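Local coordinates for protein ATP-dependent Clp protease proteolytic subunit (Listeria monocytogenes, PDB 4JCQ) that probably cleaves peptide bonds in misfolded and other proteins, as the serine peptidase subunit of the ATP-dependent Clp protease, at residues H[22-31]-H[52-63]; H[35-46]-H[69-79]. One frame throughout, in Å; residues are numbered along the deposited sequence.

Contact 1. Residues H[22-31]-H[52-63]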
loop_
_atom_site.group_PDB
_atom_site.type_symbol
_atom_site.label_atom_id
_atom_site.label_comp_id
_atom_site.label_asym_id
_atom_site.label_seq_id
_atom_site.Cartn_x
_atom_site.Cartn_y
_atom_site.Cartn_z
ATOM N N ARG H 22 9.659 24.898 -8.883
ATOM C CA ARG H 22 9.802 25.392 -7.503
ATOM C C ARG H 22 8.444 25.787 -6.908
ATOM O O ARG H 22 8.255 26.906 -6.422
ATOM C CB ARG H 22 10.838 26.532 -7.386
ATOM C CG ARG H 22 11.836 26.623 -8.533
ATOM C CD ARG H 22 13.295 26.784 -8.115
ATOM N NE ARG H 22 13.523 27.429 -6.819
ATOM C CZ ARG H 22 14.257 26.899 -5.841
ATOM N NH1 ARG H 22 14.424 27.554 -4.699
ATOM N NH2 ARG H 22 14.836 25.714 -6.004
ATOM N N THR H 23 7.505 24.844 -6.968
ATOM C CA THR H 23 6.145 25.043 -6.483
ATOM C C THR H 23 5.813 24.019 -5.399
ATOM O O THR H 23 6.135 22.836 -5.525
ATOM C CB THR H 23 5.120 24.949 -7.636
ATOM O OG1 THR H 23 5.437 25.926 -8.636
ATOM C CG2 THR H 23 3.708 25.203 -7.140
ATOM N N VAL H 24 5.184 24.492 -4.328
ATOM C CA VAL H 24 4.743 23.635 -3.232
ATOM C C VAL H 24 3.237 23.810 -3.053
ATOM O O VAL H 24 2.733 24.936 -3.028
ATOM C CB VAL H 24 5.486 23.968 -1.913
ATOM C CG1 VAL H 24 4.959 23.132 -0.752
ATOM C CG2 VAL H 24 6.987 23.754 -2.075
ATOM N N LEU H 25 2.521 22.696 -2.948
ATOM C CA LEU H 25 1.084 22.740 -2.715
ATOM C C LEU H 25 0.771 22.374 -1.272
ATOM O O LEU H 25 1.196 21.327 -0.780
ATOM C CB LEU H 25 0.335 21.807 -3.677
ATOM C CG LEU H 25 0.550 21.956 -5.189
ATOM C CD1 LEU H 25 -0.381 21.011 -5.933
ATOM C CD2 LEU H 25 0.342 23.385 -5.669
ATOM N N ILE H 26 0.043 23.258 -0.598
ATOM C CA ILE H 26 -0.441 23.002 0.757
ATOM C C ILE H 26 -1.966 22.948 0.703
ATOM O O ILE H 26 -2.647 23.967 0.850
ATOM C CB ILE H 26 0.071 24.061 1.767
ATOM C CG1 ILE H 26 1.606 24.070 1.802
ATOM C CG2 ILE H 26 -0.484 23.799 3.162
ATOM C CD1 ILE H 26 2.216 25.124 2.707
ATOM N N TYR H 27 -2.487 21.748 0.447
ATOM C CA TYR H 27 -3.917 21.518 0.292
ATOM C C TYR H 27 -4.406 20.596 1.406
ATOM O O TYR H 27 -3.808 19.546 1.656
ATOM C CB TYR H 27 -4.224 20.863 -1.065
ATOM C CG TYR H 27 -4.080 21.731 -2.313
ATOM C CD1 TYR H 27 -4.760 21.395 -3.484
ATOM C CD2 TYR H 27 -3.268 22.870 -2.333
ATOM C CE1 TYR H 27 -4.634 22.157 -4.636
ATOM C CE2 TYR H 27 -3.139 23.643 -3.481
ATOM C CZ TYR H 27 -3.825 23.281 -4.630
ATOM O OH TYR H 27 -3.701 24.037 -5.777
ATOM N N GLY H 28 -5.487 20.990 2.074
ATOM C CA GLY H 28 -6.109 20.150 3.097
ATOM C C GLY H 28 -5.690 20.489 4.515
ATOM O O GLY H 28 -5.161 21.571 4.773
ATOM N N GLU H 29 -5.920 19.548 5.429
ATOM C CA GLU H 29 -5.676 19.753 6.859
ATOM C C GLU H 29 -4.200 19.988 7.181
ATOM O O GLU H 29 -3.322 19.285 6.672
ATOM C CB GLU H 29 -6.213 18.560 7.666
ATOM C CG GLU H 29 -6.021 18.671 9.172
ATOM C CD GLU H 29 -6.512 17.446 9.918
ATOM O OE1 GLU H 29 -5.664 16.661 10.393
ATOM O OE2 GLU H 29 -7.744 17.264 10.026
ATOM N N ILE H 30 -3.943 20.987 8.022
ATOM C CA ILE H 30 -2.598 21.249 8.529
ATOM C C ILE H 30 -2.327 20.305 9.700
ATOM O O ILE H 30 -2.895 20.458 10.781
ATOM C CB ILE H 30 -2.417 22.725 8.965
ATOM C CG1 ILE H 30 -2.839 23.696 7.846
ATOM C CG2 ILE H 30 -0.982 23.001 9.414
ATOM C CD1 ILE H 30 -2.132 23.494 6.515
ATOM N N ASN H 31 -1.477 19.312 9.461
ATOM C CA ASN H 31 -1.073 18.361 10.493
ATOM C C ASN H 31 0.425 18.087 10.413
ATOM O O ASN H 31 1.098 18.574 9.499
ATOM C CB ASN H 31 -1.891 17.061 10.408
ATOM C CG ASN H 31 -1.887 16.442 9.019
ATOM O OD1 ASN H 31 -0.886 16.482 8.301
ATOM N ND2 ASN H 31 -3.013 15.846 8.639
ATOM N N PRO H 52 13.299 31.984 -6.130
ATOM C CA PRO H 52 12.028 32.061 -5.399
ATOM C C PRO H 52 11.195 30.778 -5.452
ATOM O O PRO H 52 11.308 29.995 -6.398
ATOM C CB PRO H 52 11.286 33.199 -6.107
ATOM C CG PRO H 52 12.368 34.054 -6.670
ATOM C CD PRO H 52 13.436 33.091 -7.098
ATOM N N ILE H 53 10.374 30.577 -4.423
ATOM C CA ILE H 53 9.472 29.430 -4.334
ATOM C C ILE H 53 8.033 29.936 -4.262
ATOM O O ILE H 53 7.747 30.909 -3.564
ATOM C CB ILE H 53 9.797 28.550 -3.101
ATOM C CG1 ILE H 53 11.216 27.979 -3.206
ATOM C CG2 ILE H 53 8.779 27.423 -2.940
ATOM C CD1 ILE H 53 11.760 27.415 -1.909
ATOM N N THR H 54 7.138 29.284 -5.002
ATOM C CA THR H 54 5.715 29.621 -4.972
ATOM C C THR H 54 4.931 28.546 -4.223
ATOM O O THR H 54 5.065 27.356 -4.514
ATOM C CB THR H 54 5.144 29.793 -6.397
ATOM O OG1 THR H 54 5.956 30.720 -7.127
ATOM C CG2 THR H 54 3.704 30.315 -6.357
ATOM N N ILE H 55 4.126 28.970 -3.254
ATOM C CA ILE H 55 3.277 28.053 -2.499
ATOM C C ILE H 55 1.803 28.364 -2.757
ATOM O O ILE H 55 1.353 29.485 -2.523
ATOM C CB ILE H 55 3.565 28.104 -0.978
ATOM C CG1 ILE H 55 5.041 27.791 -0.689
ATOM C CG2 ILE H 55 2.655 27.139 -0.231
ATOM C CD1 ILE H 55 5.416 27.837 0.780
ATOM N N PHE H 56 1.068 27.372 -3.254
ATOM C CA PHE H 56 -0.387 27.463 -3.385
ATOM C C PHE H 56 -1.035 26.856 -2.145
ATOM O O PHE H 56 -0.770 25.699 -1.805
ATOM C CB PHE H 56 -0.877 26.742 -4.648
ATOM C CG PHE H 56 -0.475 27.415 -5.935
ATOM C CD1 PHE H 56 0.748 27.132 -6.532
ATOM C CD2 PHE H 56 -1.326 28.323 -6.557
ATOM C CE1 PHE H 56 1.120 27.750 -7.719
ATOM C CE2 PHE H 56 -0.960 28.946 -7.742
ATOM C CZ PHE H 56 0.266 28.658 -8.326
ATOM N N ILE H 57 -1.874 27.640 -1.470
ATOM C CA ILE H 57 -2.494 27.214 -0.214
ATOM C C ILE H 57 -4.015 27.138 -0.334
ATOM O O ILE H 57 -4.680 28.136 -0.632
ATOM C CB ILE H 57 -2.125 28.142 0.973
ATOM C CG1 ILE H 57 -0.607 28.269 1.115
ATOM C CG2 ILE H 57 -2.737 27.619 2.272
ATOM C CD1 ILE H 57 -0.150 29.460 1.932
ATOM N N ASN H 58 -4.542 25.936 -0.111
ATOM C CA ASN H 58 -5.974 25.692 0.017
ATOM C C ASN H 58 -6.178 24.894 1.297
ATOM O O ASN H 58 -6.053 23.670 1.294
ATOM C CB ASN H 58 -6.505 24.917 -1.203
ATOM C CG ASN H 58 -8.008 24.660 -1.144
ATOM O OD1 ASN H 58 -8.596 24.547 -0.070
ATOM N ND2 ASN H 58 -8.632 24.547 -2.309
ATOM N N SER H 59 -6.471 25.586 2.396
ATOM C CA SER H 59 -6.558 24.923 3.695
ATOM C C SER H 59 -7.525 25.577 4.670
ATOM O O SER H 59 -7.526 26.795 4.843
ATOM C CB SER H 59 -5.177 24.820 4.349
ATOM O OG SER H 59 -5.267 24.116 5.576
ATOM N N GLN H 60 -8.318 24.727 5.316
ATOM C CA GLN H 60 -9.243 25.113 6.372
ATOM C C GLN H 60 -8.528 25.276 7.719
ATOM O O GLN H 60 -9.127 25.720 8.699
ATOM C CB GLN H 60 -10.364 24.063 6.487
ATOM C CG GLN H 60 -9.906 22.658 6.897
ATOM C CD GLN H 60 -9.498 21.755 5.733
ATOM O OE1 GLN H 60 -8.913 22.199 4.736
ATOM N NE2 GLN H 60 -9.797 20.464 5.869
ATOM N N GLY H 61 -7.247 24.913 7.755
ATOM C CA GLY H 61 -6.459 24.943 8.985
ATOM C C GLY H 61 -6.205 23.548 9.525
ATOM O O GLY H 61 -6.230 22.568 8.777
ATOM N N GLY H 62 -5.962 23.462 10.828
ATOM C CA GLY H 62 -5.699 22.187 11.485
ATOM C C GLY H 62 -5.026 22.367 12.833
ATOM O O GLY H 62 -5.569 23.023 13.722
ATOM N N HIS H 63 -3.836 21.789 12.975
ATOM C CA HIS H 63 -3.106 21.791 14.243
ATOM C C HIS H 63 -2.150 22.947 14.327
ATOM O O HIS H 63 -1.323 23.143 13.430
ATOM C CB HIS H 63 -2.363 20.469 14.423
ATOM C CG HIS H 63 -3.271 19.265 14.523
ATOM N ND1 HIS H 63 -3.850 18.701 13.445
ATOM C CD2 HIS H 63 -3.682 18.517 15.624
ATOM C CE1 HIS H 63 -4.597 17.651 13.834
ATOM N NE2 HIS H 63 -4.493 17.539 15.167
#
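Asn58 CB lies over one face of the Tyr27 ring, 4.2 Å from its centroid and offset toward the rim, a CH-pi contact. The carbonyl oxygen of Phe56 sits at the edge of the same ring, in its plane. Thr23 CG2 reaches the edge of the Phe56 ring, 3.6 Å from Phe56 CD1. Thr23 OG1 lies beside the backbone N (chi1 -58°), which puts CG2 anti to that N and brings it across to the Phe56 ring of the neighbouring strand. Leu25 CD2 packs on Phe56 CB. The His63 ring takes Glu29 OE1 and Ile30 O at its edge. Ile30 O accepts from His63 N at 2.7 Å and, weakly, from His63 ND1 at 3.3 Å.

Strands 23-27 and 53-59 run parallel and form the first pair of the ClpP sheet, joined by helix 32-48 in a beta-alpha-beta unit. Backbone bonds link them from Arg22 to Gly28. Val24, Ile26, Ile55 and Ile57 occupy the face opposite Tyr27 and Phe56, and Ile26 CD1 meets Ile55 CG2 at 3.6 Å.

Beyond the strands the register slips by one residue. Ser59 OG donates to Gly28 O (2.7 Å) and accepts from Gly61 N, an ST turn. Ile30 N then bonds to Gly61 O. Gly61 lies close to Ser91, the predicted nucleophile. At the other end, Arg22 NE makes a weak bond to Pro52 O, while its NH1 bonds Asp51 O. Tyr27 OH and the Asn58 amide bond a neighbouring subunit, through Ser39 and Thr69 of that subunit respectively.

Contact 2. Residues H[35-46]-H[69-79]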
loop_
_atom_site.group_PDB
_atom_site.type_symbol
_atom_site.label_atom_id
_atom_site.label_comp_id
_atom_site.label_asym_id
_atom_site.label_seq_id
_atom_site.Cartn_x
_atom_site.Cartn_y
_atom_site.Cartn_z
ATOM N N ALA H 35 3.207 18.946 7.590
ATOM C CA ALA H 35 4.345 19.770 8.003
ATOM C C ALA H 35 5.684 19.128 7.625
ATOM O O ALA H 35 6.595 19.821 7.172
ATOM C CB ALA H 35 4.289 20.062 9.498
ATOM N N GLU H 36 5.787 17.811 7.801
ATOM C CA GLU H 36 6.992 17.068 7.429
ATOM C C GLU H 36 7.218 17.081 5.917
ATOM O O GLU H 36 8.328 17.341 5.453
ATOM C CB GLU H 36 6.942 15.628 7.954
ATOM C CG GLU H 36 8.217 14.836 7.686
ATOM C CD GLU H 36 8.252 13.481 8.367
ATOM O OE1 GLU H 36 7.474 13.253 9.317
ATOM O OE2 GLU H 36 9.074 12.639 7.949
ATOM N N ASP H 37 6.156 16.802 5.162
ATOM C CA ASP H 37 6.201 16.811 3.702
ATOM C C ASP H 37 6.602 18.185 3.157
ATOM O O ASP H 37 7.466 18.280 2.284
ATOM C CB ASP H 37 4.847 16.374 3.128
ATOM C CG ASP H 37 4.894 16.119 1.630
ATOM O OD1 ASP H 37 3.857 16.329 0.965
ATOM O OD2 ASP H 37 5.955 15.708 1.111
ATOM N N VAL H 38 5.983 19.239 3.686
ATOM C CA VAL H 38 6.286 20.613 3.275
ATOM C C VAL H 38 7.711 21.019 3.667
ATOM O O VAL H 38 8.429 21.624 2.864
ATOM C CB VAL H 38 5.242 21.621 3.816
ATOM C CG1 VAL H 38 5.687 23.061 3.586
ATOM C CG2 VAL H 38 3.889 21.383 3.158
ATOM N N SER H 39 8.121 20.670 4.889
ATOM C CA SER H 39 9.487 20.936 5.351
ATOM C C SER H 39 10.530 20.300 4.429
ATOM O O SER H 39 11.509 20.948 4.059
ATOM C CB SER H 39 9.692 20.454 6.790
ATOM O OG SER H 39 8.922 21.216 7.704
ATOM N N LYS H 40 10.304 19.040 4.059
ATOM C CA LYS H 40 11.202 18.320 3.151
ATOM C C LYS H 40 11.297 18.983 1.780
ATOM O O LYS H 40 12.392 19.120 1.233
ATOM C CB LYS H 40 10.779 16.855 3.006
ATOM C CG LYS H 40 11.211 15.977 4.167
ATOM C CD LYS H 40 10.712 14.550 4.017
ATOM C CE LYS H 40 11.115 13.706 5.215
ATOM N NZ LYS H 40 10.600 12.313 5.112
ATOM N N GLN H 41 10.151 19.397 1.238
ATOM C CA GLN H 41 10.101 20.069 -0.060
ATOM C C GLN H 41 10.833 21.408 -0.037
ATOM O O GLN H 41 11.595 21.714 -0.954
ATOM C CB GLN H 41 8.655 20.271 -0.520
ATOM C CG GLN H 41 7.941 18.996 -0.936
ATOM C CD GLN H 41 6.509 19.251 -1.356
ATOM O OE1 GLN H 41 6.255 19.937 -2.344
ATOM N NE2 GLN H 41 5.564 18.699 -0.604
ATOM N N LEU H 42 10.604 22.192 1.016
ATOM C CA LEU H 42 11.238 23.504 1.163
ATOM C C LEU H 42 12.753 23.406 1.337
ATOM O O LEU H 42 13.499 24.206 0.767
ATOM C CB LEU H 42 10.618 24.291 2.324
ATOM C CG LEU H 42 9.174 24.789 2.181
ATOM C CD1 LEU H 42 8.714 25.459 3.468
ATOM C CD2 LEU H 42 9.013 25.738 0.999
ATOM N N LEU H 43 13.199 22.424 2.120
ATOM C CA LEU H 43 14.627 22.186 2.332
ATOM C C LEU H 43 15.312 21.677 1.065
ATOM O O LEU H 43 16.447 22.058 0.774
ATOM C CB LEU H 43 14.854 21.213 3.495
ATOM C CG LEU H 43 14.584 21.736 4.912
ATOM C CD1 LEU H 43 14.449 20.582 5.895
ATOM C CD2 LEU H 43 15.661 22.712 5.369
ATOM N N LEU H 44 14.611 20.826 0.318
ATOM C CA LEU H 44 15.111 20.299 -0.948
ATOM C C LEU H 44 15.271 21.416 -1.982
ATOM O O LEU H 44 16.306 21.509 -2.642
ATOM C CB LEU H 44 14.187 19.182 -1.463
ATOM C CG LEU H 44 14.506 18.300 -2.683
ATOM C CD1 LEU H 44 13.911 18.879 -3.958
ATOM C CD2 LEU H 44 15.993 18.004 -2.850
ATOM N N LEU H 45 14.252 22.267 -2.103
ATOM C CA LEU H 45 14.284 23.395 -3.037
ATOM C C LEU H 45 15.353 24.426 -2.671
ATOM O O LEU H 45 15.998 24.997 -3.555
ATOM C CB LEU H 45 12.907 24.060 -3.143
ATOM C CG LEU H 45 11.795 23.284 -3.859
ATOM C CD1 LEU H 45 10.443 23.932 -3.607
ATOM C CD2 LEU H 45 12.063 23.159 -5.354
ATOM N N GLU H 46 15.539 24.649 -1.371
ATOM C CA GLU H 46 16.586 25.537 -0.868
ATOM C C GLU H 46 17.983 25.037 -1.242
ATOM O O GLU H 46 18.842 25.827 -1.638
ATOM C CB GLU H 46 16.475 25.701 0.652
ATOM C CG GLU H 46 17.567 26.570 1.261
ATOM C CD GLU H 46 17.531 26.622 2.775
ATOM O OE1 GLU H 46 17.237 25.588 3.416
ATOM O OE2 GLU H 46 17.814 27.704 3.323
ATOM N N THR H 69 5.293 25.367 12.573
ATOM C CA THR H 69 6.468 24.808 11.904
ATOM C C THR H 69 6.562 25.263 10.447
ATOM O O THR H 69 7.614 25.731 10.012
ATOM C CB THR H 69 6.507 23.264 12.009
ATOM O OG1 THR H 69 6.777 22.891 13.364
ATOM C CG2 THR H 69 7.600 22.673 11.123
ATOM N N ILE H 70 5.461 25.141 9.706
ATOM C CA ILE H 70 5.438 25.548 8.297
ATOM C C ILE H 70 5.686 27.055 8.154
ATOM O O ILE H 70 6.481 27.476 7.311
ATOM C CB ILE H 70 4.130 25.128 7.588
ATOM C CG1 ILE H 70 3.988 23.601 7.603
ATOM C CG2 ILE H 70 4.107 25.639 6.153
ATOM C CD1 ILE H 70 2.594 23.097 7.292
ATOM N N HIS H 71 5.016 27.849 8.988
ATOM C CA HIS H 71 5.236 29.300 9.045
ATOM C C HIS H 71 6.696 29.628 9.225
ATOM O O HIS H 71 7.262 30.410 8.456
ATOM C CB HIS H 71 4.405 29.921 10.169
ATOM C CG HIS H 71 4.729 31.376 10.447
ATOM N ND1 HIS H 71 5.793 31.754 11.180
ATOM C CD2 HIS H 71 4.073 32.547 10.074
ATOM C CE1 HIS H 71 5.827 33.098 11.264
ATOM N NE2 HIS H 71 4.773 33.583 10.588
ATOM N N ASP H 72 7.314 29.025 10.239
ATOM C CA ASP H 72 8.711 29.303 10.577
ATOM C C ASP H 72 9.700 28.772 9.541
ATOM O O ASP H 72 10.727 29.400 9.290
ATOM C CB ASP H 72 9.048 28.774 11.975
ATOM C CG ASP H 72 8.479 29.642 13.089
ATOM O OD1 ASP H 72 8.697 29.306 14.271
ATOM O OD2 ASP H 72 7.811 30.657 12.791
ATOM N N MET H 73 9.386 27.628 8.934
ATOM C CA MET H 73 10.236 27.060 7.880
ATOM C C MET H 73 10.265 27.942 6.633
ATOM O O MET H 73 11.306 28.071 5.983
ATOM C CB MET H 73 9.803 25.633 7.515
ATOM C CG MET H 73 10.194 24.565 8.533
ATOM S SD MET H 73 11.963 24.430 8.888
ATOM C CE MET H 73 12.648 24.192 7.253
ATOM N N ILE H 74 9.119 28.545 6.313
ATOM C CA ILE H 74 9.012 29.505 5.212
ATOM C C ILE H 74 9.950 30.694 5.433
ATOM O O ILE H 74 10.663 31.103 4.515
ATOM C CB ILE H 74 7.549 29.976 5.007
ATOM C CG1 ILE H 74 6.723 28.876 4.329
ATOM C CG2 ILE H 74 7.488 31.258 4.182
ATOM C CD1 ILE H 74 5.223 29.067 4.434
ATOM N N LYS H 75 9.957 31.228 6.653
ATOM C CA LYS H 75 10.834 32.347 7.006
ATOM C C LYS H 75 12.297 31.927 7.180
ATOM O O LYS H 75 13.203 32.736 6.967
ATOM C CB LYS H 75 10.334 33.051 8.272
ATOM C CG LYS H 75 9.067 33.865 8.068
ATOM C CD LYS H 75 8.859 34.855 9.203
ATOM C CE LYS H 75 7.709 35.800 8.899
ATOM N NZ LYS H 75 7.607 36.894 9.903
ATOM N N PHE H 76 12.515 30.668 7.558
ATOM C CA PHE H 76 13.856 30.145 7.841
ATOM C C PHE H 76 14.725 29.989 6.592
ATOM O O PHE H 76 15.892 30.388 6.592
ATOM C CB PHE H 76 13.766 28.815 8.604
ATOM C CG PHE H 76 15.100 28.194 8.915
ATOM C CD1 PHE H 76 15.890 28.685 9.951
ATOM C CD2 PHE H 76 15.565 27.107 8.177
ATOM C CE1 PHE H 76 17.120 28.110 10.239
ATOM C CE2 PHE H 76 16.794 26.529 8.462
ATOM C CZ PHE H 76 17.571 27.030 9.495
ATOM N N ILE H 77 14.155 29.407 5.541
ATOM C CA ILE H 77 14.902 29.122 4.312
ATOM C C ILE H 77 15.334 30.402 3.592
ATOM O O ILE H 77 14.688 31.444 3.722
ATOM C CB ILE H 77 14.125 28.185 3.353
ATOM C CG1 ILE H 77 12.780 28.804 2.942
ATOM C CG2 ILE H 77 13.940 26.811 3.991
ATOM C CD1 ILE H 77 12.088 28.096 1.796
ATOM N N LYS H 78 16.436 30.315 2.849
ATOM C CA LYS H 78 16.988 31.472 2.140
ATOM C C LYS H 78 16.138 31.990 0.971
ATOM O O LYS H 78 15.975 33.203 0.839
ATOM C CB LYS H 78 18.437 31.217 1.700
ATOM C CG LYS H 78 19.470 31.636 2.738
ATOM C CD LYS H 78 20.898 31.383 2.272
ATOM C CE LYS H 78 21.367 29.983 2.637
ATOM N NZ LYS H 78 22.808 29.774 2.328
ATOM N N PRO H 79 15.587 31.086 0.128
ATOM C CA PRO H 79 14.767 31.568 -0.991
ATOM C C PRO H 79 13.558 32.399 -0.555
ATOM O O PRO H 79 12.961 32.130 0.490
ATOM C CB PRO H 79 14.292 30.275 -1.659
ATOM C CG PRO H 79 15.328 29.268 -1.308
ATOM C CD PRO H 79 15.735 29.618 0.091
#
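Glu46 OE2 is held by two donors, one across the contact and one from another subunit. The backbone N of Lys78 donates to it at 3.0 Å with an N-H...O angle of 160°, coming from above the carboxylate plane. Arg186 of a neighbouring subunit forms a salt bridge to the same oxygen. Two donors on one oxygen would probably favour the ionised carboxylate. The Glu46 chain is extended, with CG anti to the backbone N (chi1 178°), and this carries the carboxylate across to the turn after helix 64-76. On the way its CG packs on Pro79 CD at 3.7 Å, and its OE1 lies 3.6 Å from Ile77 CG2.

Helices 32-48 and 64-76 lie side by side and nearly parallel. Their segments 35-46 and 69-76 are inclined by 5° and approach to 9.8 Å. Both pack on the same face of the central parallel sheet of the ClpP fold, where Val38 and Ile70 touch Ile26 of strand 23-27.

Leu42 fills the middle of the interface. Its CD1 touches Ile74 CG1 (4.0 Å) and Met73 CB. Its CD2 meets Ile77 CD1, the two side chains crossing at about a right angle. Met73 bends at chi2 and chi3, and this turns CE toward Leu43 CD2 (3.8 Å). Near the start of the segments, Ile70 CG1 and CD1 lie against Ala35, while Ile70 CG2 faces Val38 CG1.

Ser39 OG sits 3.7 Å from Met73 CG and near Thr69 CG2. It bonds back to Ala35 O at 2.8 Å, and that oxygen also takes Ser39 N from the opposite face of its plane. Tyr27 OH of the subunit that supplies Arg186 hydrogen-bonds Ser39 OG, and Thr86 of that subunit bonds Thr69 OG1.

How the contacts relate
The centres of contacts 1 and 2 lie about 11 Å apart. Their segments alternate along the chain: strand 23-27, helix 32-48, strand 53-59, then helix 64-76. Contact 1 pairs the two strands and contact 2 pairs the two helices, which form a layer on one face of the sheet. The layers touch directly. Ile53 CD1 packs on Leu45 CB and Ile77 CD1, and Arg22 NH2 probably bonds Leu45 O. The other face of the strands meets helix residues of one neighbouring subunit, while the helices meet strand residues of a different one, so these strands and helices serve both the monomer core and the interfaces between subunits.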